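Local structure of sporozoite surface protein 2 (4HQO) at residues L24-S28 with G29-Y33; K39-P42 with M43-L47; I81-R84 with Q85-K89; E111-K114 with H115-D118; F170-I174 with A175-P179. The protein probably serves as an adhesive receptor on the malaria sporozoite surface for gliding motility, binding a metal ion in its von Willebrand factor A domain. The protein carries 4 engineered substitutions. All coordinates share one frame; numbering follows the deposited sequence.

Contact 1 (L24-S28 with G29-Y33). With MG (magnesium ion), chain E.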
loop_
_atom_site.group_PDB
_atom_site.type_symbol
_atom_site.label_atom_id
_atom_site.label_comp_id
_atom_site.label_asym_id
_atom_site.label_seq_id
_atom_site.Cartn_x
_atom_site.Cartn_y
_atom_site.Cartn_z
ATOM N N LEU A 24 -8.488 -8.699 6.637
ATOM C CA LEU A 24 -8.307 -9.864 7.514
ATOM C C LEU A 24 -9.661 -10.214 8.119
ATOM O O LEU A 24 -10.240 -9.423 8.873
ATOM C CB LEU A 24 -7.306 -9.554 8.624
ATOM C CG LEU A 24 -5.977 -8.894 8.229
ATOM C CD1 LEU A 24 -5.062 -8.705 9.463
ATOM C CD2 LEU A 24 -5.271 -9.706 7.159
ATOM N N VAL A 25 -10.177 -11.385 7.763
ATOM C CA VAL A 25 -11.549 -11.743 8.114
ATOM C C VAL A 25 -11.578 -12.864 9.156
ATOM O O VAL A 25 -11.011 -13.940 8.951
ATOM C CB VAL A 25 -12.374 -12.151 6.864
ATOM C CG1 VAL A 25 -13.809 -12.480 7.256
ATOM C CG2 VAL A 25 -12.350 -11.033 5.814
ATOM N N ASP A 26 -12.218 -12.585 10.286
ATOM C CA ASP A 26 -12.371 -13.561 11.367
ATOM C C ASP A 26 -13.412 -14.612 10.957
ATOM O O ASP A 26 -14.589 -14.286 10.811
ATOM C CB ASP A 26 -12.850 -12.813 12.613
ATOM C CG ASP A 26 -12.798 -13.648 13.889
ATOM O OD1 ASP A 26 -12.884 -14.900 13.831
ATOM O OD2 ASP A 26 -12.698 -13.016 14.967
ATOM N N GLY A 27 -12.989 -15.863 10.771
ATOM C CA GLY A 27 -13.920 -16.939 10.439
ATOM C C GLY A 27 -14.049 -17.989 11.538
ATOM O O GLY A 27 -14.394 -19.150 11.278
ATOM N N SER A 28 -13.759 -17.584 12.775
ATOM C CA SER A 28 -13.749 -18.491 13.918
ATOM C C SER A 28 -15.157 -18.893 14.373
ATOM O O SER A 28 -16.155 -18.289 13.981
ATOM C CB SER A 28 -13.013 -17.847 15.093
ATOM O OG SER A 28 -13.775 -16.795 15.670
ATOM N N GLY A 29 -15.220 -19.900 15.233
ATOM C CA GLY A 29 -16.480 -20.393 15.755
ATOM C C GLY A 29 -17.311 -19.362 16.493
ATOM O O GLY A 29 -18.532 -19.387 16.402
ATOM N N SER A 30 -16.670 -18.458 17.231
ATOM C CA SER A 30 -17.419 -17.440 17.968
ATOM C C SER A 30 -18.173 -16.459 17.055
ATOM O O SER A 30 -19.159 -15.848 17.464
ATOM C CB SER A 30 -16.528 -16.684 18.952
ATOM O OG SER A 30 -15.472 -16.027 18.278
ATOM N N ILE A 31 -17.725 -16.313 15.819
ATOM C CA ILE A 31 -18.460 -15.473 14.878
ATOM C C ILE A 31 -19.870 -16.037 14.673
ATOM O O ILE A 31 -20.868 -15.333 14.836
ATOM C CB ILE A 31 -17.717 -15.354 13.546
ATOM C CG1 ILE A 31 -16.352 -14.714 13.785
ATOM C CG2 ILE A 31 -18.534 -14.544 12.546
ATOM C CD1 ILE A 31 -16.432 -13.375 14.501
ATOM N N GLY A 32 -19.952 -17.321 14.354
ATOM C CA GLY A 32 -21.242 -17.969 14.230
ATOM C C GLY A 32 -21.761 -17.974 12.802
ATOM O O GLY A 32 -21.621 -16.998 12.070
ATOM N N TYR A 33 -22.355 -19.095 12.409
ATOM C CA TYR A 33 -22.938 -19.227 11.089
ATOM C C TYR A 33 -24.032 -18.192 10.790
ATOM O O TYR A 33 -23.983 -17.549 9.746
ATOM C CB TYR A 33 -23.464 -20.651 10.858
ATOM C CG TYR A 33 -24.112 -20.821 9.499
ATOM C CD1 TYR A 33 -23.335 -20.926 8.357
ATOM C CD2 TYR A 33 -25.497 -20.859 9.362
ATOM C CE1 TYR A 33 -23.905 -21.077 7.115
ATOM C CE2 TYR A 33 -26.087 -21.010 8.113
ATOM C CZ TYR A 33 -25.280 -21.114 6.996
ATOM O OH TYR A 33 -25.827 -21.260 5.753
HETATM MG MG MG E . -13.329 -16.604 17.910
HETATM O O HOH W 1 -12.971 -14.557 17.316
HETATM O O HOH W 2 -13.888 -18.671 18.333
HETATM O O HOH W 3 -12.751 -16.700 19.953
#

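Contact 2 (K39-P42 with M43-L47)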
loop_
_atom_site.group_PDB
_atom_site.type_symbol
_atom_site.label_atom_id
_atom_site.label_comp_id
_atom_site.label_asym_id
_atom_site.label_seq_id
_atom_site.Cartn_x
_atom_site.Cartn_y
_atom_site.Cartn_z
ATOM N N LYS A 39 -24.705 -10.923 8.328
ATOM C CA LYS A 39 -23.886 -9.780 8.719
ATOM C C LYS A 39 -22.523 -9.730 8.019
ATOM O O LYS A 39 -22.172 -8.734 7.378
ATOM C CB LYS A 39 -23.708 -9.758 10.252
ATOM C CG LYS A 39 -22.533 -8.931 10.745
ATOM C CD LYS A 39 -22.845 -7.449 10.760
ATOM C CE LYS A 39 -21.734 -6.666 11.452
ATOM N NZ LYS A 39 -22.081 -5.224 11.560
ATOM N N VAL A 40 -21.742 -10.795 8.148
ATOM C CA VAL A 40 -20.378 -10.783 7.615
ATOM C C VAL A 40 -20.307 -10.756 6.086
ATOM O O VAL A 40 -19.589 -9.938 5.504
ATOM C CB VAL A 40 -19.561 -11.976 8.106
ATOM C CG1 VAL A 40 -18.138 -11.895 7.562
ATOM C CG2 VAL A 40 -19.563 -12.020 9.640
ATOM N N ILE A 41 -21.024 -11.669 5.435
ATOM C CA ILE A 41 -21.063 -11.692 3.974
ATOM C C ILE A 41 -21.597 -10.373 3.385
ATOM O O ILE A 41 -20.967 -9.809 2.493
ATOM C CB ILE A 41 -21.835 -12.926 3.425
ATOM C CG1 ILE A 41 -21.094 -14.219 3.787
ATOM C CG2 ILE A 41 -22.028 -12.819 1.923
ATOM C CD1 ILE A 41 -19.710 -14.336 3.166
ATOM N N PRO A 42 -22.747 -9.869 3.880
ATOM C CA PRO A 42 -23.171 -8.557 3.363
ATOM C C PRO A 42 -22.154 -7.436 3.645
ATOM O O PRO A 42 -22.051 -6.517 2.847
ATOM C CB PRO A 42 -24.477 -8.289 4.118
ATOM C CG PRO A 42 -24.989 -9.647 4.476
ATOM C CD PRO A 42 -23.754 -10.442 4.792
ATOM N N MET A 43 -21.420 -7.516 4.752
ATOM C CA MET A 43 -20.413 -6.504 5.075
ATOM C C MET A 43 -19.280 -6.531 4.058
ATOM O O MET A 43 -18.841 -5.491 3.571
ATOM C CB MET A 43 -19.846 -6.720 6.482
ATOM C CG MET A 43 -18.593 -5.880 6.801
ATOM S SD MET A 43 -18.949 -4.118 6.970
ATOM C CE MET A 43 -20.170 -4.158 8.287
ATOM N N LEU A 44 -18.814 -7.731 3.739
ATOM C CA LEU A 44 -17.728 -7.903 2.784
ATOM C C LEU A 44 -18.140 -7.464 1.389
ATOM O O LEU A 44 -17.347 -6.895 0.648
ATOM C CB LEU A 44 -17.290 -9.359 2.742
ATOM C CG LEU A 44 -16.494 -9.911 3.917
ATOM C CD1 LEU A 44 -16.454 -11.426 3.820
ATOM C CD2 LEU A 44 -15.085 -9.343 3.877
ATOM N N ASN A 45 -19.387 -7.741 1.033
ATOM C CA ASN A 45 -19.888 -7.366 -0.269
ATOM C C ASN A 45 -19.934 -5.855 -0.449
ATOM O O ASN A 45 -19.439 -5.341 -1.445
ATOM C CB ASN A 45 -21.272 -7.968 -0.513
ATOM C CG ASN A 45 -21.200 -9.381 -1.040
ATOM O OD1 ASN A 45 -20.240 -9.748 -1.714
ATOM N ND2 ASN A 45 -22.217 -10.184 -0.745
ATOM N N GLY A 46 -20.539 -5.158 0.513
ATOM C CA GLY A 46 -20.682 -3.715 0.446
ATOM C C GLY A 46 -19.332 -3.022 0.545
ATOM O O GLY A 46 -19.079 -2.031 -0.126
ATOM N N LEU A 47 -18.454 -3.556 1.382
ATOM C CA LEU A 47 -17.120 -3.003 1.519
ATOM C C LEU A 47 -16.366 -3.095 0.200
ATOM O O LEU A 47 -15.902 -2.087 -0.333
ATOM C CB LEU A 47 -16.359 -3.755 2.606
ATOM C CG LEU A 47 -14.990 -3.267 3.050
ATOM C CD1 LEU A 47 -15.061 -1.808 3.448
ATOM C CD2 LEU A 47 -14.539 -4.116 4.227
#

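Contact 3 (I81-R84 with Q85-K89)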
loop_
_atom_site.group_PDB
_atom_site.type_symbol
_atom_site.label_atom_id
_atom_site.label_comp_id
_atom_site.label_asym_id
_atom_site.label_seq_id
_atom_site.Cartn_x
_atom_site.Cartn_y
_atom_site.Cartn_z
ATOM N N ILE A 81 -7.077 -7.125 -8.064
ATOM C CA ILE A 81 -7.198 -5.848 -8.752
ATOM C C ILE A 81 -8.490 -5.721 -9.557
ATOM O O ILE A 81 -8.746 -4.679 -10.157
ATOM C CB ILE A 81 -6.003 -5.605 -9.714
ATOM C CG1 ILE A 81 -6.054 -6.598 -10.876
ATOM C CG2 ILE A 81 -4.679 -5.717 -8.972
ATOM C CD1 ILE A 81 -5.127 -6.248 -12.016
ATOM N N ASP A 82 -9.293 -6.781 -9.582
ATOM C CA ASP A 82 -10.535 -6.778 -10.362
ATOM C C ASP A 82 -11.712 -7.009 -9.431
ATOM O O ASP A 82 -11.846 -8.080 -8.858
ATOM C CB ASP A 82 -10.508 -7.864 -11.442
ATOM C CG ASP A 82 -11.729 -7.815 -12.361
ATOM O OD1 ASP A 82 -12.480 -6.821 -12.301
ATOM O OD2 ASP A 82 -11.934 -8.766 -13.150
ATOM N N LYS A 83 -12.556 -5.993 -9.287
ATOM C CA LYS A 83 -13.686 -6.025 -8.360
ATOM C C LYS A 83 -14.586 -7.265 -8.488
ATOM O O LYS A 83 -14.867 -7.928 -7.493
ATOM C CB LYS A 83 -14.532 -4.764 -8.525
ATOM C CG LYS A 83 -15.594 -4.619 -7.470
ATOM C CD LYS A 83 -15.616 -3.199 -6.963
ATOM C CE LYS A 83 -16.553 -2.367 -7.770
ATOM N NZ LYS A 83 -16.505 -0.950 -7.355
ATOM N N ARG A 84 -15.033 -7.571 -9.703
ATOM C CA ARG A 84 -15.884 -8.751 -9.914
ATOM C C ARG A 84 -15.240 -10.054 -9.378
ATOM O O ARG A 84 -15.916 -10.893 -8.790
ATOM C CB ARG A 84 -16.283 -8.879 -11.396
ATOM C CG ARG A 84 -15.106 -9.050 -12.363
ATOM C CD ARG A 84 -15.495 -8.783 -13.809
ATOM N NE ARG A 84 -14.429 -9.160 -14.737
ATOM C CZ ARG A 84 -14.623 -9.428 -16.026
ATOM N NH1 ARG A 84 -13.605 -9.781 -16.804
ATOM N NH2 ARG A 84 -15.840 -9.342 -16.545
ATOM N N GLN A 85 -13.930 -10.201 -9.544
ATOM C CA GLN A 85 -13.235 -11.414 -9.124
ATOM C C GLN A 85 -13.099 -11.506 -7.597
ATOM O O GLN A 85 -13.227 -12.591 -7.016
ATOM C CB GLN A 85 -11.877 -11.498 -9.811
ATOM C CG GLN A 85 -11.984 -11.724 -11.319
ATOM C CD GLN A 85 -10.629 -12.001 -11.959
ATOM O OE1 GLN A 85 -9.913 -12.916 -11.551
ATOM N NE2 GLN A 85 -10.271 -11.206 -12.965
ATOM N N ALA A 86 -12.874 -10.371 -6.942
ATOM C CA ALA A 86 -12.839 -10.349 -5.488
ATOM C C ALA A 86 -14.218 -10.712 -4.933
ATOM O O ALA A 86 -14.331 -11.446 -3.954
ATOM C CB ALA A 86 -12.393 -8.979 -4.994
ATOM N N LEU A 87 -15.262 -10.184 -5.561
ATOM C CA LEU A 87 -16.624 -10.482 -5.144
ATOM C C LEU A 87 -16.962 -11.962 -5.305
ATOM O O LEU A 87 -17.682 -12.512 -4.480
ATOM C CB LEU A 87 -17.648 -9.598 -5.882
ATOM C CG LEU A 87 -17.619 -8.130 -5.410
ATOM C CD1 LEU A 87 -18.468 -7.244 -6.291
ATOM C CD2 LEU A 87 -18.051 -8.009 -3.937
ATOM N N SER A 88 -16.446 -12.609 -6.354
ATOM C CA SER A 88 -16.660 -14.055 -6.521
ATOM C C SER A 88 -16.046 -14.826 -5.356
ATOM O O SER A 88 -16.574 -15.853 -4.943
ATOM C CB SER A 88 -16.080 -14.579 -7.840
ATOM O OG SER A 88 -16.689 -13.956 -8.953
ATOM N N LYS A 89 -14.933 -14.325 -4.821
ATOM C CA LYS A 89 -14.301 -14.991 -3.683
ATOM C C LYS A 89 -15.226 -14.910 -2.469
ATOM O O LYS A 89 -15.384 -15.877 -1.733
ATOM C CB LYS A 89 -12.916 -14.400 -3.387
ATOM C CG LYS A 89 -12.184 -15.040 -2.186
ATOM C CD LYS A 89 -12.031 -16.541 -2.366
ATOM C CE LYS A 89 -11.196 -16.877 -3.585
ATOM N NZ LYS A 89 -11.134 -18.340 -3.817
#

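Contact 4 (E111-K114 with H115-D118)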
loop_
_atom_site.group_PDB
_atom_site.type_symbol
_atom_site.label_atom_id
_atom_site.label_comp_id
_atom_site.label_asym_id
_atom_site.label_seq_id
_atom_site.Cartn_x
_atom_site.Cartn_y
_atom_site.Cartn_z
ATOM N N GLU A 111 0.911 -12.004 8.805
ATOM C CA GLU A 111 1.024 -12.093 7.351
ATOM C C GLU A 111 1.314 -10.713 6.761
ATOM O O GLU A 111 2.123 -10.576 5.839
ATOM C CB GLU A 111 -0.237 -12.698 6.724
ATOM C CG GLU A 111 -0.546 -14.122 7.175
ATOM C CD GLU A 111 0.398 -15.178 6.608
ATOM O OE1 GLU A 111 0.083 -16.378 6.751
ATOM O OE2 GLU A 111 1.441 -14.833 6.019
ATOM N N VAL A 112 0.681 -9.685 7.320
ATOM C CA VAL A 112 0.948 -8.321 6.867
ATOM C C VAL A 112 2.379 -7.920 7.153
ATOM O O VAL A 112 3.032 -7.325 6.292
ATOM C CB VAL A 112 -0.013 -7.298 7.490
ATOM C CG1 VAL A 112 0.204 -5.924 6.855
ATOM C CG2 VAL A 112 -1.448 -7.745 7.276
ATOM N N GLN A 113 2.868 -8.258 8.351
ATOM C CA GLN A 113 4.261 -8.012 8.714
ATOM C C GLN A 113 5.188 -8.623 7.689
ATOM O O GLN A 113 6.148 -7.994 7.251
ATOM C CB GLN A 113 4.587 -8.652 10.065
ATOM C CG GLN A 113 4.092 -7.877 11.238
ATOM C CD GLN A 113 5.072 -6.808 11.651
ATOM O OE1 GLN A 113 5.317 -5.850 10.915
ATOM N NE2 GLN A 113 5.647 -6.969 12.833
ATOM N N LYS A 114 4.901 -9.874 7.338
ATOM C CA LYS A 114 5.708 -10.624 6.379
ATOM C C LYS A 114 5.763 -9.920 5.009
ATOM O O LYS A 114 6.789 -9.941 4.332
ATOM C CB LYS A 114 5.122 -12.027 6.239
ATOM C CG LYS A 114 6.083 -13.105 5.798
ATOM C CD LYS A 114 5.378 -14.465 5.840
ATOM C CE LYS A 114 4.723 -14.712 7.204
ATOM N NZ LYS A 114 3.972 -16.001 7.271
ATOM N N HIS A 115 4.657 -9.301 4.604
ATOM C CA HIS A 115 4.639 -8.550 3.346
ATOM C C HIS A 115 5.651 -7.421 3.392
ATOM O O HIS A 115 6.460 -7.258 2.471
ATOM C CB HIS A 115 3.248 -7.975 3.066
ATOM C CG HIS A 115 2.319 -8.932 2.382
ATOM N ND1 HIS A 115 1.747 -10.007 3.029
ATOM C CD2 HIS A 115 1.861 -8.966 1.111
ATOM C CE1 HIS A 115 0.977 -10.663 2.179
ATOM N NE2 HIS A 115 1.027 -10.054 1.006
ATOM N N LEU A 116 5.605 -6.646 4.474
ATOM C CA LEU A 116 6.520 -5.527 4.643
ATOM C C LEU A 116 7.950 -6.022 4.745
ATOM O O LEU A 116 8.854 -5.436 4.149
ATOM C CB LEU A 116 6.163 -4.704 5.882
ATOM C CG LEU A 116 4.703 -4.268 5.978
ATOM C CD1 LEU A 116 4.491 -3.468 7.245
ATOM C CD2 LEU A 116 4.281 -3.475 4.749
ATOM N N ASN A 117 8.153 -7.103 5.498
ATOM C CA ASN A 117 9.492 -7.656 5.674
ATOM C C ASN A 117 10.097 -8.116 4.357
ATOM O O ASN A 117 11.269 -7.892 4.100
ATOM C CB ASN A 117 9.491 -8.812 6.682
ATOM C CG ASN A 117 9.312 -8.337 8.116
ATOM O OD1 ASN A 117 9.495 -7.155 8.420
ATOM N ND2 ASN A 117 8.961 -9.259 9.007
ATOM N N ASP A 118 9.284 -8.750 3.520
ATOM C CA ASP A 118 9.762 -9.294 2.256
ATOM C C ASP A 118 9.692 -8.262 1.145
ATOM O O ASP A 118 10.052 -8.557 0.011
ATOM C CB ASP A 118 8.936 -10.515 1.847
ATOM C CG ASP A 118 9.192 -11.719 2.729
ATOM O OD1 ASP A 118 10.343 -11.903 3.177
ATOM O OD2 ASP A 118 8.240 -12.487 2.965
#

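Contact 5 (F170-I174 with A175-P179)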
loop_
_atom_site.group_PDB
_atom_site.type_symbol
_atom_site.label_atom_id
_atom_site.label_comp_id
_atom_site.label_asym_id
_atom_site.label_seq_id
_atom_site.Cartn_x
_atom_site.Cartn_y
_atom_site.Cartn_z
ATOM N N PHE A 170 -11.994 -4.767 23.612
ATOM C CA PHE A 170 -10.771 -5.190 22.947
ATOM C C PHE A 170 -10.642 -4.603 21.542
ATOM O O PHE A 170 -9.551 -4.205 21.134
ATOM C CB PHE A 170 -10.638 -6.716 22.873
ATOM C CG PHE A 170 -9.358 -7.162 22.206
ATOM C CD1 PHE A 170 -8.182 -7.253 22.934
ATOM C CD2 PHE A 170 -9.322 -7.422 20.838
ATOM C CE1 PHE A 170 -6.994 -7.627 22.321
ATOM C CE2 PHE A 170 -8.134 -7.790 20.218
ATOM C CZ PHE A 170 -6.973 -7.902 20.970
ATOM N N ASN A 171 -11.741 -4.591 20.788
ATOM C CA ASN A 171 -11.722 -4.019 19.443
ATOM C C ASN A 171 -11.270 -2.566 19.454
ATOM O O ASN A 171 -10.480 -2.159 18.608
ATOM C CB ASN A 171 -13.088 -4.135 18.762
ATOM C CG ASN A 171 -13.320 -5.505 18.136
ATOM O OD1 ASN A 171 -12.396 -6.301 17.997
ATOM N ND2 ASN A 171 -14.558 -5.769 17.730
ATOM N N ARG A 172 -11.769 -1.796 20.419
ATOM C CA ARG A 172 -11.400 -0.396 20.548
ATOM C C ARG A 172 -9.937 -0.278 20.952
ATOM O O ARG A 172 -9.224 0.621 20.501
ATOM C CB ARG A 172 -12.280 0.313 21.584
ATOM C CG ARG A 172 -13.713 0.580 21.133
ATOM C CD ARG A 172 -14.505 1.335 22.197
ATOM N NE ARG A 172 -14.617 2.759 21.883
ATOM C CZ ARG A 172 -13.923 3.722 22.482
ATOM N NH1 ARG A 172 -13.060 3.429 23.446
ATOM N NH2 ARG A 172 -14.098 4.985 22.119
ATOM N N LEU A 173 -9.492 -1.192 21.805
ATOM C CA LEU A 173 -8.118 -1.166 22.278
ATOM C C LEU A 173 -7.158 -1.423 21.119
ATOM O O LEU A 173 -6.236 -0.657 20.893
ATOM C CB LEU A 173 -7.911 -2.184 23.404
ATOM C CG LEU A 173 -6.551 -2.156 24.092
ATOM C CD1 LEU A 173 -6.285 -0.788 24.696
ATOM C CD2 LEU A 173 -6.496 -3.240 25.162
ATOM N N ILE A 174 -7.395 -2.480 20.359
ATOM C CA ILE A 174 -6.501 -2.789 19.252
ATOM C C ILE A 174 -6.587 -1.727 18.144
ATOM O O ILE A 174 -5.624 -1.502 17.417
ATOM C CB ILE A 174 -6.716 -4.224 18.704
ATOM C CG1 ILE A 174 -5.507 -4.665 17.874
ATOM C CG2 ILE A 174 -8.026 -4.335 17.878
ATOM C CD1 ILE A 174 -5.501 -6.146 17.533
ATOM N N ALA A 175 -7.728 -1.052 18.041
ATOM C CA ALA A 175 -7.897 0.001 17.035
ATOM C C ALA A 175 -7.201 1.297 17.455
ATOM O O ALA A 175 -6.924 2.166 16.629
ATOM C CB ALA A 175 -9.370 0.260 16.775
ATOM N N GLY A 176 -6.918 1.424 18.743
ATOM C CA GLY A 176 -6.258 2.611 19.243
ATOM C C GLY A 176 -7.229 3.717 19.606
ATOM O O GLY A 176 -6.861 4.886 19.615
ATOM N N CYS A 177 -8.474 3.357 19.901
ATOM C CA CYS A 177 -9.448 4.343 20.357
ATOM C C CYS A 177 -9.052 4.805 21.754
ATOM O O CYS A 177 -8.554 4.016 22.550
ATOM C CB CYS A 177 -10.863 3.748 20.379
ATOM S SG CYS A 177 -11.475 3.146 18.761
ATOM N N ARG A 178 -9.274 6.084 22.041
ATOM C CA ARG A 178 -8.938 6.662 23.339
ATOM C C ARG A 178 -10.152 6.631 24.258
ATOM O O ARG A 178 -11.269 6.903 23.821
ATOM C CB ARG A 178 -8.478 8.119 23.174
ATOM C CG ARG A 178 -7.329 8.335 22.194
ATOM C CD ARG A 178 -6.025 7.768 22.736
ATOM N NE ARG A 178 -4.907 7.990 21.821
ATOM C CZ ARG A 178 -4.085 9.035 21.875
ATOM N NH1 ARG A 178 -4.245 9.969 22.807
ATOM N NH2 ARG A 178 -3.096 9.147 20.997
ATOM N N PRO A 179 -9.943 6.298 25.540
ATOM C CA PRO A 179 -11.065 6.391 26.480
ATOM C C PRO A 179 -11.536 7.838 26.612
ATOM O O PRO A 179 -10.706 8.744 26.505
ATOM C CB PRO A 179 -10.469 5.883 27.803
ATOM C CG PRO A 179 -8.988 5.943 27.628
ATOM C CD PRO A 179 -8.726 5.759 26.167
#

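Contact 1 (L24-S28 with G29-Y33)
The metal-ion-dependent adhesion site (MIDAS) of the von Willebrand factor A domain takes shape where Ser28 meets Ser30, the two serines of its Asp-X-Ser-X-Ser sequence, in the loop between strand 19-26 and helix 33-49. Both hydroxyls bind the magnesium ion: Ser28 OG lies 2.3 Å from it and Ser30 OG 2.2 Å. As co-ligands Ser28 OG and Ser30 OG are 3.2 Å apart, and they are not a hydrogen-bonded pair. In each serine OG stands between its own backbone N and carbonyl carbon (chi1 72° and 60°), a rotation that turns both hydroxyls onto one metal. Three waters and Thr103 complete six ligands.

Asp26 acts from the second shell. Its OD1 takes two bonds: Ser28 OG donates to Asp26 OD1 at 2.8 Å, from the syn side, and Ser28 N reaches the same oxygen nearly along its C-O axis, closing an Asx turn. The hydroxyl is thereby fixed in rotation while its oxygen faces the metal. A metal-bound water lies 2.8 Å from Asp26 OD2, which is also hydrogen-bonded to Thr133, while Ser30 OG is hydrogen-bonded to Asp134.

The backbone curls to match. Ser28 O accepts from Ile31 N at 3.1 Å, the donor standing 55° out of the carbonyl plane, and a second metal-bound water accepts from Ser30 N. Ile31 then brings its side chain obliquely across Asp26, with Ile31 CG1 3.5 Å from Asp26 OD1.

Contact 2 (K39-P42 with M43-L47)
Met43 sits one turn on from Lys39 and packs against both the backbone and the side chain of that residue. Met43 N donates to Lys39 O at 3.0 Å, and Met43 CB rests 3.2 Å from the same oxygen. Its side chain leaves with CG anti to the backbone N (chi1 169°), then bends at chi2 and again at chi3; Lys39 bends at its own chi2. The two run side by side in the same direction until Met43 CE lies 3.9 Å from Lys39 NZ.

Pro42 has no N-H to give to the preceding turn, and the helix kinks there. Its carbonyl still works normally: Pro42 O accepts from Gly46 N at 3.1 Å. This is the helical crossover of a beta-alpha-beta unit, helix 33-49 linking the parallel strands 19-26 and 58-65 of the central sheet. Val40, Met43 and Leu44 turn side chains onto Met132 of strand 126-133.

Ile41 belongs to another flank. Ile41 O takes the N-H of Asn45, while the branch Ile41 CG2 comes 3.8 Å from Asn45 ND2, the two side chains crossing at a slant. Asn45 and Leu44 both pack onto Val90 of helix 83-96. Leu44 CD1 is shared between two apolar neighbours, 4.1 Å from Val40 CG1 and 4.4 Å from Ile41 CD1.

Contact 3 (I81-R84 with Q85-K89)
Asp82 and Gln85 meet at the start of helix 83-96 in the von Willebrand factor A domain, with Asp82 in the N-cap position. The polar side-chain bonds converge on one oxygen. Gln85 NE2 donates to Asp82 OD2 at 3.0 Å, meeting the anti lone pair of that oxygen, with the acceptor close to the amide plane. Arg84 NE makes a salt bridge to Asp82 OD2, also 3.0 Å, on its syn lone pair and in the guanidinium plane. Two donors, one on each lone pair, hold OD2; the carboxylate and the Gln85 amide planes stand 86° apart. Arg84 gets there with CG between its backbone N and carbonyl carbon (chi1 61°) and an extended chain.

Among the backbone bonds, Asp82 O accepts from Ala86 N at 3.2 Å and more weakly from Gln85 N. Leu87 N then bonds to Lys83 O, and Ser88 N to Arg84 O.

Apolar contact lies on the flank toward helix 33-49, where Leu87 packs on Ile48. Lys83 and Leu87 run alongside each other; while Lys83 NZ goes on to the carbonyl of Asn49, Lys83 CG stays 4.1 Å from Leu87 CD1.

Contact 4 (E111-K114 with H115-D118)
Glu111 O is gripped twice by His115, once from the backbone and once from the ring. His115 N donates to Glu111 O at 3.1 Å in the usual helical manner, and His115 ND1 donates to the same oxygen at 2.9 Å with an almost linear N-H (176°). The carbonyl oxygen lies in the plane of the imidazole, at its edge, whereas the ring nitrogen stands above the carbonyl plane; the two donors come in from opposite faces of that plane. His115 CG is anti to its own carbonyl carbon (chi1 -85°), beside the backbone N, which folds the ring back onto the preceding turn. The bond fixes the ring's rotation and, with a carbonyl as acceptor, implies that ND1 carries a proton.

Further backbone bonds continue the helix: Leu116 N to Val112 O, Asn117 N to Gln113 O at 2.8 Å, and Asp118 N to Lys114 O at 2.9 Å.

Charged groups gather on one flank. Lys114 bends at chi3 and reaches back, so that Lys114 NZ makes a salt bridge to Glu111 OE2 at 3.1 Å, met from above the carboxylate plane. A bound sodium ion lies about 3 Å from the Glu111 side chain. Asp118 OD2 is 3.6 Å from Lys114 CG.

Helix 105-117 packs on the central sheet with one flank, His115 meeting Tyr22 and Tyr61 edge-to-face and Val112 resting on Val129; with another, Gln113 packs on Val146 and Leu150 of helix 140-152, and with Asn117 holds Arg153 just beyond it.

Contact 5 (F170-I174 with A175-P179)
Arg172 folds its side chain over Cys177, five residues further on, and the contact can be followed outward from its root. Arg172 CB lies 3.9 Å from Cys177 CB. The next carbon, Arg172 CG, is 4.1 Å from Cys177 SG, the sulfur that is joined in a disulfide to Cys184. A turn at chi3 (101°) then swings the head of the arginine round, bringing Arg172 NE back near the cysteine methylene. At Arg172 CZ the approach is closer: Cys177 CB stands 3.7 Å away, above the centre of one guanidinium face, an aliphatic group laid on a flat cation. Arg172 NH1 stays over the cysteine, 3.8 Å from Cys177 CB, while Arg172 NH2 comes 3.8 Å from Arg178 O, a long approach at the edge of the group. Tyr187 of strand 187-188 touches both Arg172 and Cys177.

The backbone brings the cysteine under the arginine. Arg172 O accepts from Cys177 N at 2.9 Å and more weakly from Gly176 N, which also donates to Leu173 O at 3.1 Å from above the carbonyl plane. One residue earlier Ala175 N bonds to Asn171 O, and Ala175 CB packs 3.2 Å from that same oxygen. On the inner flank Ile174 and Ala175 turn onto Val159 of strand 156-161, while Asn171 is hydrogen-bonded through ND2 to the hydroxyl of Tyr187.

Gly176, at a positive phi of 88° that suits glycine, is where the chain leaves helix 168-175; the nested pair of bonds, Cys177 N to Arg172 O and Gly176 N to Leu173 O, is the Schellman motif of a helix C terminus.

How the contacts relate
From the N terminus the five contacts follow in series, each a local contact that closes before the next opens; none nests or crosses. Contact 1 closes the metal-binding loop after strand 19-26, and the chain enters helix 33-49, where contact 2 spans the proline kink and packs back on contact 1 through Val25 with Leu44 and Ile31 with Val40. Contact 3 starts helix 83-96, laid beside that helix by Asn45 on Leu87. Contact 4 lies on helix 105-117 and reaches strand 19-26 through Leu24 and Val112. Contact 5 ends helix 168-175, its nearest atoms about 7 Å from contact 1. All belong to the von Willebrand factor A domain.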